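Local coordinates for protein TetR family transcriptional regulator (Rhodococcus erythropolis, PDB 4ZA6) that represses transcription as a TetR-family regulator, QsdR, and probably controls the qsdA gene for degradation of N-acyl-homoserine lactone quorum-sensing signals, at residues Val85-Glu90 and Ala168-Ala173. Sequence-based numbering, arbitrary orientation.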
# COMPACT_ATOMS: atom_id res chain seq x y z
N VAL A 85 2.06 -6.38 7.23
CA VAL A 85 1.49 -5.32 6.41
C VAL A 85 0.02 -5.70 6.06
O VAL A 85 -0.88 -4.91 6.29
CB VAL A 85 2.34 -5.04 5.13
CG1 VAL A 85 1.58 -4.14 4.15
CG2 VAL A 85 3.67 -4.41 5.49
N MET A 86 -0.21 -6.92 5.55
CA MET A 86 -1.56 -7.34 5.15
C MET A 86 -2.58 -7.35 6.28
O MET A 86 -3.71 -6.91 6.09
CB MET A 86 -1.54 -8.66 4.40
CG MET A 86 -0.89 -8.53 3.06
SD MET A 86 -1.12 -10.01 2.05
CE MET A 86 0.19 -11.07 2.69
N ARG A 87 -2.18 -7.83 7.46
CA ARG A 87 -3.05 -7.87 8.63
C ARG A 87 -3.30 -6.48 9.18
O ARG A 87 -4.40 -6.23 9.67
CB ARG A 87 -2.52 -8.84 9.69
CG ARG A 87 -2.67 -10.28 9.24
CD ARG A 87 -2.29 -11.29 10.30
NE ARG A 87 -0.92 -11.74 10.11
CZ ARG A 87 -0.56 -12.90 9.56
NH1 ARG A 87 -1.48 -13.78 9.20
NH2 ARG A 87 0.72 -13.20 9.41
N SER A 88 -2.32 -5.55 9.04
CA SER A 88 -2.48 -4.16 9.49
C SER A 88 -3.49 -3.44 8.58
O SER A 88 -4.36 -2.73 9.06
CB SER A 88 -1.14 -3.44 9.48
OG SER A 88 -1.32 -2.09 9.89
N VAL A 89 -3.40 -3.69 7.28
CA VAL A 89 -4.32 -3.13 6.29
C VAL A 89 -5.74 -3.70 6.52
O VAL A 89 -6.69 -2.93 6.53
CB VAL A 89 -3.82 -3.38 4.86
CG1 VAL A 89 -4.89 -3.02 3.81
CG2 VAL A 89 -2.53 -2.61 4.59
N GLU A 90 -5.86 -5.02 6.74
CA GLU A 90 -7.14 -5.68 7.01
C GLU A 90 -7.86 -5.09 8.27
O GLU A 90 -9.08 -4.94 8.26
CB GLU A 90 -6.92 -7.21 7.14
CG GLU A 90 -8.18 -8.03 7.34
CD GLU A 90 -7.94 -9.47 7.79
OE1 GLU A 90 -7.01 -9.71 8.58
OE2 GLU A 90 -8.71 -10.36 7.35
N ALA A 168 -10.37 -11.32 3.24
CA ALA A 168 -9.02 -11.01 2.78
C ALA A 168 -8.31 -12.35 2.77
O ALA A 168 -8.35 -13.06 3.78
CB ALA A 168 -8.34 -10.06 3.76
N GLU A 169 -7.72 -12.73 1.63
CA GLU A 169 -7.05 -14.02 1.49
C GLU A 169 -5.55 -13.91 1.79
O GLU A 169 -4.71 -14.08 0.90
CB GLU A 169 -7.32 -14.62 0.11
CG GLU A 169 -8.80 -14.81 -0.16
CD GLU A 169 -9.19 -15.06 -1.60
OE1 GLU A 169 -10.38 -15.36 -1.84
OE2 GLU A 169 -8.35 -14.85 -2.50
N ILE A 170 -5.22 -13.62 3.06
CA ILE A 170 -3.84 -13.41 3.51
C ILE A 170 -2.93 -14.63 3.35
O ILE A 170 -1.84 -14.50 2.79
CB ILE A 170 -3.75 -12.69 4.89
CG1 ILE A 170 -4.50 -11.33 4.82
CG2 ILE A 170 -2.28 -12.50 5.36
CD1 ILE A 170 -4.77 -10.65 6.14
N GLU A 171 -3.39 -15.82 3.78
CA GLU A 171 -2.62 -17.05 3.67
C GLU A 171 -2.31 -17.43 2.25
O GLU A 171 -1.21 -17.89 1.98
CB GLU A 171 -3.25 -18.23 4.44
CG GLU A 171 -3.15 -18.06 5.95
CD GLU A 171 -1.76 -17.89 6.56
OE1 GLU A 171 -1.67 -17.20 7.60
OE2 GLU A 171 -0.78 -18.43 6.01
N THR A 172 -3.27 -17.25 1.34
CA THR A 172 -3.06 -17.52 -0.08
C THR A 172 -2.04 -16.54 -0.64
O THR A 172 -1.19 -16.95 -1.41
CB THR A 172 -4.39 -17.50 -0.85
OG1 THR A 172 -5.24 -18.53 -0.33
CG2 THR A 172 -4.21 -17.74 -2.33
N ALA A 173 -2.08 -15.27 -0.22
CA ALA A 173 -1.10 -14.29 -0.71
C ALA A 173 0.30 -14.67 -0.22
O ALA A 173 1.25 -14.60 -1.00
CB ALA A 173 -1.47 -12.88 -0.25
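Ile170, in the first turn of helix 170-181, pushes its side chain between Met86, Arg87 and Glu90 near the end of helix 74-90. Its two branches divide the work. Ile170 CG2 lies beside Met86, 3.9 Å from Met86 CE, while the CG1 branch runs on past Met86 CB so that Ile170 CD1 ends 3.8 Å from Arg87 CG. The side chains of Met86 and Ile170 run antiparallel, flank to flank. Met86 SD lies 3.7 Å from Ala173 CB, and the bend of the thioether at its last torsion (chi3 -82°) brings CE against the same methyl. On the other flank Glu90 stretches out, its CG anti to the backbone N (chi1 -176°), and its carboxylate rests on methyls: Glu90 OE1 is 3.4 Å from Ile170 CD1 and OE2 3.6 Å from Ala168 CB. Arg87 lies on the exposed side of the contact. Ile170 CG2 sits over one face of its guanidinium, and Glu171 OE1 approaches in plane at the edge, forming a long salt bridge of 3.8 Å to Arg87 NH1 with the two planes 33° apart. The stronger partner of Glu171 is Arg185, bound through OE2, so the link to Arg87 is secondary. Within the TetR-type C-terminal domain, the contact is mainly apolar packing of the last turns of helix 74-90 against the start of helix 170-181 and Ala168 leading into it, with charged groups along its margin. Helix 143-158 lies against both partners, Met86 touching Leu158 and Ala173 touching His157, while Val85 and Ser88 turn to helix 47-69.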